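Local coordinates for conserved protein (Methanothermobacter thermautotrophicus, PDB 1T57) that is of unknown function but binds flavin mononucleotide and magnesium, in a chain related to the alpha/beta domain found at the C-terminal end of pyruvate kinase, at residues G127-T130 against P131-M135; R140-S143 against Q144-V148; C149-I152 against A153-A157. All coordinates share one frame; numbering follows the deposited sequence.

The three contacts come one after another along the chain, within the pyruvate kinase-like alpha/beta domain. Contact 1 lies where the loop after helix 118-126 turns into helix 131-139. Contact 2 joins the next loop to the beginning of helix 144-158, and contact 3 is further along that same helix. Their centres are about 13 Å apart, and both contacts touch FMN, so two successive parts of one helix line the flavin. Contact 1 does not reach the cofactor, the side chain of Glu133 staying about 11 Å away; its centre is about 16 Å from that of contact 2 and 18 Å from that of contact 3. It shares one neighbouring subunit with contact 2 and another with contact 3.

Contact 1 (G127-T130 against P131-M135); sequences GGVT and PVEIM
Glu133 reaches back over one turn to grip Thr130, the residue that leads into helix 131-139. Its CB lies 3.6 Å from Thr130 O, and CG passes Thr130 OG1 at 3.5 Å. With CG beside the backbone N (chi1 -67°) and the chain extended beyond it (chi2 166°), the carboxylate is carried back to the threonine. There OE1 takes two bonds from Thr130. Thr130 N meets it at 2.8 Å, nearly along the C-O axis and almost straight at the hydrogen (167°). Thr130 OG1 reaches the same OE1 at 3.0 Å, but from above the carboxylate plane. Ser123 OG, on helix 118-126, is an additional hydrogen-bond partner of OE1, so the carboxylate ties the loop to the helix before it. Beside this polar knot, Val129 and Ile134 cross at about a right angle, with Val129 CB 3.6 Å from Ile134 CD1; a neighbouring subunit packs on both through its Phe126 and Ile122. Glu133 N does not bond the threonine hydroxyl and turns weakly to Thr130 O, so the grip recalls only the glutamate half of a capping box at a helix beginning.

Contact 2 (R140-S143 against Q144-V148); sequences RMVS and QGFKV. With MG (magnesium ion), chain D; FMN (flavin mononucleotide), chain E.
Ser143 is the N-cap of helix 144-158, and its OG accepts from Phe146 N at 3.1 Å. The torsion chi1 of 69° sets OG between its own backbone N and carbonyl carbon, which points it at the N-H of Phe146, three residues ahead in the first turn; Thr180 OG1 is a second hydrogen-bond partner. This is the tightly packed, buried part. Val142 lies over one face of the Phe146 ring in a CH-pi contact, its CB 3.9 Å from the ring centroid and 22° off the normal, while CG1 comes within 3.4 Å of Phe146 CD1. Leu139 and Ile197 border the same ring, and the carbonyl O of Val142 binds the magnesium ion together with Pro204 O.

The other side, formed by the partly exposed Arg140 and Gln144, is held mainly by polar bonds. Arg140 NE donates to Gln144 OE1 at 2.9 Å, a bent bond (139°) that lies tilted from both the guanidinium and the carbonyl planes. The bend of Gln144 at chi2 also lets OE1 accept from FMN N3 at 3.3 Å, so one amide oxygen serves the protein and the flavin. The aliphatic part of Lys147 runs alongside Arg140, placing CE over one face of the guanidinium, toward its rim, 3.4 Å from Arg140 NH2. Glu137 pairs with Arg140 NH1 and Glu151 with Lys147 NZ, and the two cations converge on one flavin carbonyl: FMN O4 receives bonds from both Arg140 NH2 and Lys147 NZ, each at 3.0 Å.

Contact 3 (C149-I152 against A153-A157); sequences CVEI and AIMAA. With FMN (flavin mononucleotide), chain E.
Glu151 and Met155 are brought together by different first torsions. Glu151 CG stands anti to the backbone N (chi1 -174°) and the chain continues extended, whereas selenomethionine Met155 has CG anti to the carbonyl carbon (chi1 -52°) and is extended as far as SE. The two side chains, one helical turn apart, therefore cross obliquely on the face turned to the flavin. The modelled position of Met155 CE is doubtful, since it crowds carbons of both Glu151 and Ile152; Met155 SE lies 3.9 Å from the methyl C7M of FMN. Glu151 OE2 approaches FMN C6 at 3.6 Å, so the pair borders the dimethylbenzene end of the isoalloxazine. The carboxylate has two partners: OE1 accepts from Leu115 N, while OE2 probably helps to position Lys147, a residue that itself bonds the flavin.

All of this is built on the middle and C-terminal part of helix 144-158, one of the helices packed against the mixed sheet of this alpha/beta domain. Regular i+4 to i bonds run from Ile154 N to Val150 O (2.9 Å), Met155 N to Glu151 O (3.1 Å) and Ala156 N to Ile152 O (3.0 Å). Ala153 N divides its hydrogen between Cys149 O at 3.2 Å and, weakly, Val150 O.

Toward the sheet, Ile152 packs on Val56 and Ala58 of strand 54-58, and Cys149 and Ala153 rest on Leu182 and Leu184 of strand 180-185. Val150 and Ile154 lie side by side, CG2 of the valine 4.0 Å from CD1 of the isoleucine, and Ile154 instead meets Val118 of another subunit.

Contact 1 (G127-T130 against P131-M135)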
ATOM      1  N   GLY A 127     -10.010  -7.123   3.257  1.00 37.38           N
ATOM      2  CA  GLY A 127     -10.499  -6.861   1.915  1.00 35.71           C
ATOM      3  C   GLY A 127      -9.721  -6.389   0.687  1.00 39.92           C
ATOM      4  O   GLY A 127      -9.927  -6.962  -0.387  1.00 50.12           O
ATOM      5  N   GLY A 128      -8.869  -5.373   0.775  1.00 38.86           N
ATOM      6  CA  GLY A 128      -8.178  -4.920  -0.433  1.00 33.84           C
ATOM      7  C   GLY A 128      -7.222  -5.954  -1.017  1.00 36.96           C
ATOM      8  O   GLY A 128      -7.581  -7.126  -1.167  1.00 27.00           O
ATOM      9  N   VAL A 129      -6.013  -5.515  -1.366  1.00 41.03           N
ATOM     10  CA  VAL A 129      -4.984  -6.409  -1.888  1.00 37.50           C
ATOM     11  C   VAL A 129      -3.632  -5.932  -1.448  1.00 42.09           C
ATOM     12  O   VAL A 129      -3.397  -4.723  -1.353  1.00 39.27           O
ATOM     13  CB  VAL A 129      -4.902  -6.486  -3.441  1.00 40.08           C
ATOM     14  CG1 VAL A 129      -5.582  -7.732  -3.911  1.00 40.97           C
ATOM     15  CG2 VAL A 129      -5.454  -5.236  -4.097  1.00 37.53           C
ATOM     16  N   THR A 130      -2.732  -6.879  -1.198  1.00 38.70           N
ATOM     17  CA  THR A 130      -1.373  -6.540  -0.804  1.00 32.26           C
ATOM     18  C   THR A 130      -0.550  -6.569  -2.095  1.00 34.50           C
ATOM     19  O   THR A 130      -0.964  -7.160  -3.084  1.00 31.03           O
ATOM     20  CB  THR A 130      -0.849  -7.558   0.173  1.00 34.44           C
ATOM     21  OG1 THR A 130      -0.697  -8.807  -0.503  1.00 32.64           O
ATOM     22  CG2 THR A 130      -1.831  -7.734   1.307  1.00 36.58           C
ATOM     23  N   PRO A 131       0.630  -5.941  -2.104  1.00 29.54           N
ATOM     24  CA  PRO A 131       1.461  -5.920  -3.311  1.00 35.46           C
ATOM     25  C   PRO A 131       1.739  -7.272  -3.995  1.00 39.92           C
ATOM     26  O   PRO A 131       1.608  -7.401  -5.209  1.00 40.24           O
ATOM     27  CB  PRO A 131       2.730  -5.214  -2.820  1.00 34.46           C
ATOM     28  CG  PRO A 131       2.172  -4.272  -1.777  1.00 31.38           C
ATOM     29  CD  PRO A 131       1.287  -5.202  -1.015  1.00 29.34           C
ATOM     30  N   VAL A 132       2.122  -8.272  -3.214  1.00 39.43           N
ATOM     31  CA  VAL A 132       2.425  -9.578  -3.760  1.00 40.07           C
ATOM     32  C   VAL A 132       1.246 -10.224  -4.476  1.00 43.34           C
ATOM     33  O   VAL A 132       1.454 -10.876  -5.505  1.00 43.12           O
ATOM     34  CB  VAL A 132       2.996 -10.511  -2.656  1.00 44.30           C
ATOM     35  CG1 VAL A 132       2.246 -10.274  -1.364  1.00 55.13           C
ATOM     36  CG2 VAL A 132       2.902 -11.962  -3.072  1.00 47.48           C
ATOM     37  N   GLU A 133       0.023 -10.038  -3.968  1.00 44.18           N
ATOM     38  CA  GLU A 133      -1.178 -10.620  -4.612  1.00 41.79           C
ATOM     39  C   GLU A 133      -1.460 -10.018  -6.002  1.00 47.44           C
ATOM     40  O   GLU A 133      -2.114 -10.657  -6.834  1.00 43.93           O
ATOM     41  CB  GLU A 133      -2.429 -10.438  -3.735  1.00 43.10           C
ATOM     42  CG  GLU A 133      -2.427 -11.223  -2.417  1.00 45.29           C
ATOM     43  CD  GLU A 133      -3.518 -10.769  -1.425  1.00 40.79           C
ATOM     44  OE1 GLU A 133      -3.521  -9.579  -1.035  1.00 40.21           O
ATOM     45  OE2 GLU A 133      -4.367 -11.606  -1.030  1.00 40.10           O
ATOM     46  N   ILE A 134      -0.983  -8.790  -6.238  1.00 41.59           N
ATOM     47  CA  ILE A 134      -1.161  -8.126  -7.522  1.00 34.67           C
ATOM     48  C   ILE A 134      -0.255  -8.796  -8.556  1.00 31.50           C
ATOM     49  O   ILE A 134      -0.635  -8.951  -9.719  1.00 32.96           O
ATOM     50  CB  ILE A 134      -0.831  -6.606  -7.443  1.00 39.24           C
ATOM     51  CG1 ILE A 134      -2.025  -5.838  -6.903  1.00 38.37           C
ATOM     52  CG2 ILE A 134      -0.459  -6.058  -8.815  1.00 34.56           C
ATOM     53  CD1 ILE A 134      -2.010  -5.667  -5.435  1.00 44.14           C
HETATM   54  N   MSE A 135       0.935  -9.194  -8.135  1.00 35.94           N
HETATM   55  CA  MSE A 135       1.859  -9.885  -9.028  1.00 30.15           C
HETATM   56  C   MSE A 135       1.166 -11.114  -9.599  1.00 30.91           C
HETATM   57  O   MSE A 135       1.286 -11.418 -10.781  1.00 25.91           O
HETATM   58  CB  MSE A 135       3.089 -10.327  -8.261  1.00 27.74           C
HETATM   59  CG  MSE A 135       4.080  -9.211  -7.934  1.00 35.58           C
HETATM   60 SE   MSE A 135       5.560  -9.861  -6.859  1.00 40.91          SE
HETATM   61  CE  MSE A 135       6.581 -10.730  -8.258  1.00 30.35           C
TER

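Contact 2 (R140-S143 against Q144-V148)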
ATOM      1  N   ARG A 140      -1.720 -13.984 -14.034  1.00 25.31           N
ATOM      2  CA  ARG A 140      -2.948 -14.631 -14.489  1.00 25.59           C
ATOM      3  C   ARG A 140      -3.548 -14.120 -15.821  1.00 29.64           C
ATOM      4  O   ARG A 140      -4.383 -14.802 -16.431  1.00 26.92           O
ATOM      5  CB  ARG A 140      -4.021 -14.560 -13.375  1.00 22.52           C
ATOM      6  CG  ARG A 140      -3.839 -15.593 -12.271  1.00 23.82           C
ATOM      7  CD  ARG A 140      -4.814 -15.395 -11.108  1.00 24.59           C
ATOM      8  NE  ARG A 140      -4.788 -16.531 -10.179  1.00 24.56           N
ATOM      9  CZ  ARG A 140      -4.906 -16.414  -8.857  1.00 27.24           C
ATOM     10  NH1 ARG A 140      -5.071 -15.213  -8.322  1.00 19.56           N
ATOM     11  NH2 ARG A 140      -4.802 -17.478  -8.063  1.00 19.98           N
HETATM   12  N   MSE A 141      -3.147 -12.939 -16.280  1.00 29.27           N
HETATM   13  CA  MSE A 141      -3.689 -12.461 -17.541  1.00 31.20           C
HETATM   14  C   MSE A 141      -3.234 -13.398 -18.690  1.00 32.43           C
HETATM   15  O   MSE A 141      -3.701 -13.267 -19.826  1.00 35.59           O
HETATM   16  CB  MSE A 141      -3.231 -11.035 -17.831  1.00 31.07           C
HETATM   17  CG  MSE A 141      -3.348 -10.068 -16.696  1.00 39.77           C
HETATM   18 SE   MSE A 141      -2.546  -8.403 -17.258  1.00 38.39          SE
HETATM   19  CE  MSE A 141      -0.687  -8.874 -17.122  1.00 59.15           C
ATOM     20  N   VAL A 142      -2.308 -14.318 -18.404  1.00 24.34           N
ATOM     21  CA  VAL A 142      -1.839 -15.258 -19.422  1.00 21.48           C
ATOM     22  C   VAL A 142      -2.594 -16.575 -19.235  1.00 20.26           C
ATOM     23  O   VAL A 142      -3.114 -17.130 -20.176  1.00 19.15           O
ATOM     24  CB  VAL A 142      -0.311 -15.557 -19.335  1.00 19.63           C
ATOM     25  CG1 VAL A 142       0.086 -16.531 -20.491  1.00 16.40           C
ATOM     26  CG2 VAL A 142       0.475 -14.265 -19.439  1.00 16.55           C
ATOM     27  N   SER A 143      -2.654 -17.054 -18.007  1.00 18.93           N
ATOM     28  CA  SER A 143      -3.386 -18.266 -17.699  1.00 24.55           C
ATOM     29  C   SER A 143      -3.175 -18.443 -16.206  1.00 28.16           C
ATOM     30  O   SER A 143      -2.410 -17.685 -15.619  1.00 26.84           O
ATOM     31  CB  SER A 143      -2.839 -19.466 -18.506  1.00 22.19           C
ATOM     32  OG  SER A 143      -1.542 -19.858 -18.100  1.00 19.23           O
ATOM     33  N   GLN A 144      -3.850 -19.411 -15.588  1.00 32.05           N
ATOM     34  CA  GLN A 144      -3.688 -19.652 -14.150  1.00 30.65           C
ATOM     35  C   GLN A 144      -2.347 -20.358 -13.913  1.00 29.54           C
ATOM     36  O   GLN A 144      -1.589 -19.999 -13.020  1.00 28.72           O
ATOM     37  CB  GLN A 144      -4.820 -20.550 -13.607  1.00 34.37           C
ATOM     38  CG  GLN A 144      -6.224 -19.947 -13.632  1.00 35.82           C
ATOM     39  CD  GLN A 144      -6.396 -18.851 -12.607  1.00 33.64           C
ATOM     40  OE1 GLN A 144      -5.820 -18.917 -11.530  1.00 31.40           O
ATOM     41  NE2 GLN A 144      -7.199 -17.846 -12.931  1.00 34.35           N
ATOM     42  N   GLY A 145      -2.080 -21.386 -14.710  1.00 21.99           N
ATOM     43  CA  GLY A 145      -0.842 -22.123 -14.582  1.00 28.30           C
ATOM     44  C   GLY A 145       0.364 -21.205 -14.765  1.00 24.55           C
ATOM     45  O   GLY A 145       1.367 -21.380 -14.111  1.00 26.39           O
ATOM     46  N   PHE A 146       0.248 -20.200 -15.626  1.00 28.71           N
ATOM     47  CA  PHE A 146       1.370 -19.301 -15.855  1.00 27.81           C
ATOM     48  C   PHE A 146       1.755 -18.704 -14.509  1.00 26.14           C
ATOM     49  O   PHE A 146       2.933 -18.493 -14.195  1.00 26.96           O
ATOM     50  CB  PHE A 146       0.980 -18.194 -16.841  1.00 35.01           C
ATOM     51  CG  PHE A 146       2.150 -17.443 -17.432  1.00 35.69           C
ATOM     52  CD1 PHE A 146       2.678 -17.819 -18.654  1.00 39.54           C
ATOM     53  CD2 PHE A 146       2.676 -16.330 -16.797  1.00 38.39           C
ATOM     54  CE1 PHE A 146       3.716 -17.107 -19.240  1.00 38.03           C
ATOM     55  CE2 PHE A 146       3.717 -15.608 -17.373  1.00 41.97           C
ATOM     56  CZ  PHE A 146       4.234 -15.998 -18.606  1.00 39.53           C
ATOM     57  N   LYS A 147       0.752 -18.454 -13.685  1.00 28.88           N
ATOM     58  CA  LYS A 147       1.016 -17.860 -12.391  1.00 23.45           C
ATOM     59  C   LYS A 147       1.561 -18.891 -11.437  1.00 14.24           C
ATOM     60  O   LYS A 147       2.442 -18.575 -10.673  1.00 20.52           O
ATOM     61  CB  LYS A 147      -0.255 -17.172 -11.838  1.00 27.98           C
ATOM     62  CG  LYS A 147      -0.920 -17.788 -10.600  1.00 32.74           C
ATOM     63  CD  LYS A 147      -0.391 -17.197  -9.320  1.00 30.51           C
ATOM     64  CE  LYS A 147      -1.415 -17.303  -8.168  1.00 30.83           C
ATOM     65  NZ  LYS A 147      -1.388 -18.532  -7.312  1.00 20.75           N
ATOM     66  N   VAL A 148       1.095 -20.141 -11.502  1.00 23.08           N
ATOM     67  CA  VAL A 148       1.622 -21.107 -10.536  1.00 22.82           C
ATOM     68  C   VAL A 148       3.036 -21.451 -10.874  1.00 22.40           C
ATOM     69  O   VAL A 148       3.845 -21.710  -9.984  1.00 27.17           O
ATOM     70  CB  VAL A 148       0.751 -22.420 -10.386  1.00 23.59           C
ATOM     71  CG1 VAL A 148      -0.651 -22.186 -10.862  1.00 26.28           C
ATOM     72  CG2 VAL A 148       1.403 -23.583 -11.042  1.00 19.73           C
TER
HETATM   73 MG    MG D 302      -4.411 -17.352 -22.312  1.00 46.85          MG
HETATM   74  N1  FMN E 200      -4.459 -23.924  -9.741  1.00 29.18           N
HETATM   75  C2  FMN E 200      -5.117 -22.806 -10.241  1.00 30.42           C
HETATM   76  O2  FMN E 200      -5.897 -22.914 -11.167  1.00 32.93           O
HETATM   77  N3  FMN E 200      -4.823 -21.527  -9.852  1.00 29.29           N
HETATM   78  C4  FMN E 200      -3.987 -21.313  -8.787  1.00 35.81           C
HETATM   79  O4  FMN E 200      -3.639 -20.155  -8.523  1.00 35.28           O
HETATM   80  C4A FMN E 200      -3.288 -22.412  -8.283  1.00 38.36           C
HETATM   81  N5  FMN E 200      -2.396 -22.238  -7.250  1.00 30.65           N
HETATM   82  C5A FMN E 200      -1.523 -23.260  -6.964  1.00 37.12           C
HETATM   83  C6  FMN E 200      -0.620 -23.057  -5.934  1.00 39.49           C
HETATM   84  C7  FMN E 200       0.194 -24.069  -5.505  1.00 39.68           C
HETATM   85  C7M FMN E 200       1.080 -23.765  -4.341  1.00 41.69           C
HETATM   86  C8  FMN E 200      -0.201 -25.378  -5.752  1.00 40.92           C
HETATM   87  C8M FMN E 200       0.591 -26.546  -5.191  1.00 39.76           C
HETATM   88  C9  FMN E 200      -1.133 -25.607  -6.763  1.00 34.52           C
HETATM   89  C9A FMN E 200      -1.737 -24.552  -7.455  1.00 39.79           C
HETATM   90  N10 FMN E 200      -2.835 -24.787  -8.294  1.00 39.75           N
HETATM   91  C10 FMN E 200      -3.483 -23.698  -8.822  1.00 36.60           C
HETATM   92  C1' FMN E 200      -3.168 -26.157  -8.844  1.00 42.77           C
HETATM   93  C2' FMN E 200      -2.152 -26.530  -9.888  1.00 45.52           C
HETATM   94  O2' FMN E 200      -2.081 -25.465 -10.844  1.00 40.98           O
HETATM   95  C3' FMN E 200      -2.563 -27.785 -10.622  1.00 47.55           C
HETATM   96  O3' FMN E 200      -3.839 -27.644 -11.171  1.00 44.36           O
HETATM   97  C4' FMN E 200      -2.304 -29.174 -10.014  1.00 52.73           C
HETATM   98  O4' FMN E 200      -2.570 -30.056 -11.080  1.00 58.81           O
HETATM   99  C5' FMN E 200      -3.158 -29.845  -8.961  1.00 54.35           C
HETATM  100  O5' FMN E 200      -2.634 -31.154  -8.954  1.00 54.72           O
HETATM  101  P   FMN E 200      -3.406 -32.559  -9.090  1.00 51.20           P
HETATM  102  O1P FMN E 200      -2.439 -33.609  -8.666  1.00 53.46           O
HETATM  103  O2P FMN E 200      -3.890 -32.847 -10.525  1.00 49.82           O
HETATM  104  O3P FMN E 200      -4.592 -32.494  -8.119  1.00 54.41           O

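Contact 3 (C149-I152 against A153-A157)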
ATOM      1  N   CYS A 149       3.329 -21.401 -12.166  1.00 20.18           N
ATOM      2  CA  CYS A 149       4.659 -21.688 -12.661  1.00 26.26           C
ATOM      3  C   CYS A 149       5.738 -20.840 -12.018  1.00 25.30           C
ATOM      4  O   CYS A 149       6.720 -21.412 -11.555  1.00 26.78           O
ATOM      5  CB  CYS A 149       4.713 -21.551 -14.192  1.00 31.52           C
ATOM      6  SG  CYS A 149       4.369 -23.111 -15.063  1.00 34.97           S
ATOM      7  N   VAL A 150       5.592 -19.506 -11.965  1.00 22.91           N
ATOM      8  CA  VAL A 150       6.649 -18.737 -11.311  1.00 22.97           C
ATOM      9  C   VAL A 150       6.525 -18.943  -9.807  1.00 19.99           C
ATOM     10  O   VAL A 150       7.529 -19.104  -9.103  1.00 19.03           O
ATOM     11  CB  VAL A 150       6.629 -17.175 -11.658  1.00 24.55           C
ATOM     12  CG1 VAL A 150       5.725 -16.902 -12.794  1.00 15.58           C
ATOM     13  CG2 VAL A 150       6.261 -16.351 -10.467  1.00 18.56           C
ATOM     14  N   GLU A 151       5.288 -18.976  -9.319  1.00 18.99           N
ATOM     15  CA  GLU A 151       5.048 -19.151  -7.893  1.00 19.32           C
ATOM     16  C   GLU A 151       5.738 -20.380  -7.308  1.00 22.14           C
ATOM     17  O   GLU A 151       6.431 -20.305  -6.292  1.00 24.44           O
ATOM     18  CB  GLU A 151       3.549 -19.237  -7.615  1.00 27.62           C
ATOM     19  CG  GLU A 151       3.244 -19.276  -6.118  1.00 32.38           C
ATOM     20  CD  GLU A 151       1.764 -19.167  -5.777  1.00 35.34           C
ATOM     21  OE1 GLU A 151       1.437 -18.429  -4.819  1.00 44.16           O
ATOM     22  OE2 GLU A 151       0.924 -19.818  -6.437  1.00 40.45           O
ATOM     23  N   ILE A 152       5.524 -21.532  -7.925  1.00 19.68           N
ATOM     24  CA  ILE A 152       6.164 -22.723  -7.398  1.00 22.26           C
ATOM     25  C   ILE A 152       7.680 -22.617  -7.652  1.00 26.06           C
ATOM     26  O   ILE A 152       8.483 -23.207  -6.926  1.00 30.24           O
ATOM     27  CB  ILE A 152       5.549 -24.052  -8.011  1.00 11.09           C
ATOM     28  CG1 ILE A 152       5.489 -24.004  -9.538  1.00 14.03           C
ATOM     29  CG2 ILE A 152       4.106 -24.240  -7.564  1.00 13.05           C
ATOM     30  CD1 ILE A 152       5.216 -25.357 -10.186  1.00 24.29           C
ATOM     31  N   ALA A 153       8.083 -21.842  -8.653  1.00 23.79           N
ATOM     32  CA  ALA A 153       9.519 -21.722  -8.918  1.00 25.88           C
ATOM     33  C   ALA A 153      10.181 -21.035  -7.728  1.00 22.83           C
ATOM     34  O   ALA A 153      11.207 -21.483  -7.248  1.00 25.68           O
ATOM     35  CB  ALA A 153       9.792 -20.939 -10.256  1.00 18.85           C
ATOM     36  N   ILE A 154       9.551 -19.968  -7.247  1.00 22.78           N
ATOM     37  CA  ILE A 154      10.021 -19.214  -6.092  1.00 22.47           C
ATOM     38  C   ILE A 154      10.029 -20.098  -4.833  1.00 18.21           C
ATOM     39  O   ILE A 154      11.016 -20.185  -4.122  1.00 24.18           O
ATOM     40  CB  ILE A 154       9.113 -17.965  -5.863  1.00 20.33           C
ATOM     41  CG1 ILE A 154       9.350 -16.926  -6.954  1.00 25.33           C
ATOM     42  CG2 ILE A 154       9.386 -17.371  -4.542  1.00 21.35           C
ATOM     43  CD1 ILE A 154       8.250 -15.885  -7.082  1.00 17.83           C
HETATM   44  N   MSE A 155       8.924 -20.754  -4.560  1.00 20.67           N
HETATM   45  CA  MSE A 155       8.864 -21.618  -3.389  1.00 25.28           C
HETATM   46  C   MSE A 155       9.980 -22.684  -3.377  1.00 23.42           C
HETATM   47  O   MSE A 155      10.645 -22.896  -2.372  1.00 28.67           O
HETATM   48  CB  MSE A 155       7.504 -22.306  -3.344  1.00 24.15           C
HETATM   49  CG  MSE A 155       6.331 -21.342  -3.463  1.00 26.64           C
HETATM   50 SE   MSE A 155       4.586 -22.256  -3.505  1.00 33.12          SE
HETATM   51  CE  MSE A 155       4.082 -22.015  -5.302  1.00 25.72           C
ATOM     52  N   ALA A 156      10.166 -23.356  -4.501  1.00 26.13           N
ATOM     53  CA  ALA A 156      11.167 -24.412  -4.593  1.00 33.07           C
ATOM     54  C   ALA A 156      12.571 -23.876  -4.382  1.00 38.61           C
ATOM     55  O   ALA A 156      13.398 -24.548  -3.773  1.00 40.39           O
ATOM     56  CB  ALA A 156      11.062 -25.125  -5.941  1.00 35.60           C
ATOM     57  N   ALA A 157      12.839 -22.676  -4.892  1.00 31.29           N
ATOM     58  CA  ALA A 157      14.145 -22.059  -4.720  1.00 31.09           C
ATOM     59  C   ALA A 157      14.402 -21.790  -3.250  1.00 36.31           C
ATOM     60  O   ALA A 157      15.432 -22.192  -2.704  1.00 38.86           O
ATOM     61  CB  ALA A 157      14.213 -20.782  -5.452  1.00 31.76           C
TER
HETATM   62  N1  FMN E 200      -4.459 -23.924  -9.741  1.00 29.18           N
HETATM   63  C2  FMN E 200      -5.117 -22.806 -10.241  1.00 30.42           C
HETATM   64  O2  FMN E 200      -5.897 -22.914 -11.167  1.00 32.93           O
HETATM   65  N3  FMN E 200      -4.823 -21.527  -9.852  1.00 29.29           N
HETATM   66  C4  FMN E 200      -3.987 -21.313  -8.787  1.00 35.81           C
HETATM   67  O4  FMN E 200      -3.639 -20.155  -8.523  1.00 35.28           O
HETATM   68  C4A FMN E 200      -3.288 -22.412  -8.283  1.00 38.36           C
HETATM   69  N5  FMN E 200      -2.396 -22.238  -7.250  1.00 30.65           N
HETATM   70  C5A FMN E 200      -1.523 -23.260  -6.964  1.00 37.12           C
HETATM   71  C6  FMN E 200      -0.620 -23.057  -5.934  1.00 39.49           C
HETATM   72  C7  FMN E 200       0.194 -24.069  -5.505  1.00 39.68           C
HETATM   73  C7M FMN E 200       1.080 -23.765  -4.341  1.00 41.69           C
HETATM   74  C8  FMN E 200      -0.201 -25.378  -5.752  1.00 40.92           C
HETATM   75  C8M FMN E 200       0.591 -26.546  -5.191  1.00 39.76           C
HETATM   76  C9  FMN E 200      -1.133 -25.607  -6.763  1.00 34.52           C
HETATM   77  C9A FMN E 200      -1.737 -24.552  -7.455  1.00 39.79           C
HETATM   78  N10 FMN E 200      -2.835 -24.787  -8.294  1.00 39.75           N
HETATM   79  C10 FMN E 200      -3.483 -23.698  -8.822  1.00 36.60           C
HETATM   80  C1' FMN E 200      -3.168 -26.157  -8.844  1.00 42.77           C
HETATM   81  C2' FMN E 200      -2.152 -26.530  -9.888  1.00 45.52           C
HETATM   82  O2' FMN E 200      -2.081 -25.465 -10.844  1.00 40.98           O
HETATM   83  C3' FMN E 200      -2.563 -27.785 -10.622  1.00 47.55           C
HETATM   84  O3' FMN E 200      -3.839 -27.644 -11.171  1.00 44.36           O
HETATM   85  C4' FMN E 200      -2.304 -29.174 -10.014  1.00 52.73           C
HETATM   86  O4' FMN E 200      -2.570 -30.056 -11.080  1.00 58.81           O
HETATM   87  C5' FMN E 200      -3.158 -29.845  -8.961  1.00 54.35           C
HETATM   88  O5' FMN E 200      -2.634 -31.154  -8.954  1.00 54.72           O
HETATM   89  P   FMN E 200      -3.406 -32.559  -9.090  1.00 51.20           P
HETATM   90  O1P FMN E 200      -2.439 -33.609  -8.666  1.00 53.46           O
HETATM   91  O2P FMN E 200      -3.890 -32.847 -10.525  1.00 49.82           O
HETATM   92  O3P FMN E 200      -4.592 -32.494  -8.119  1.00 54.41           O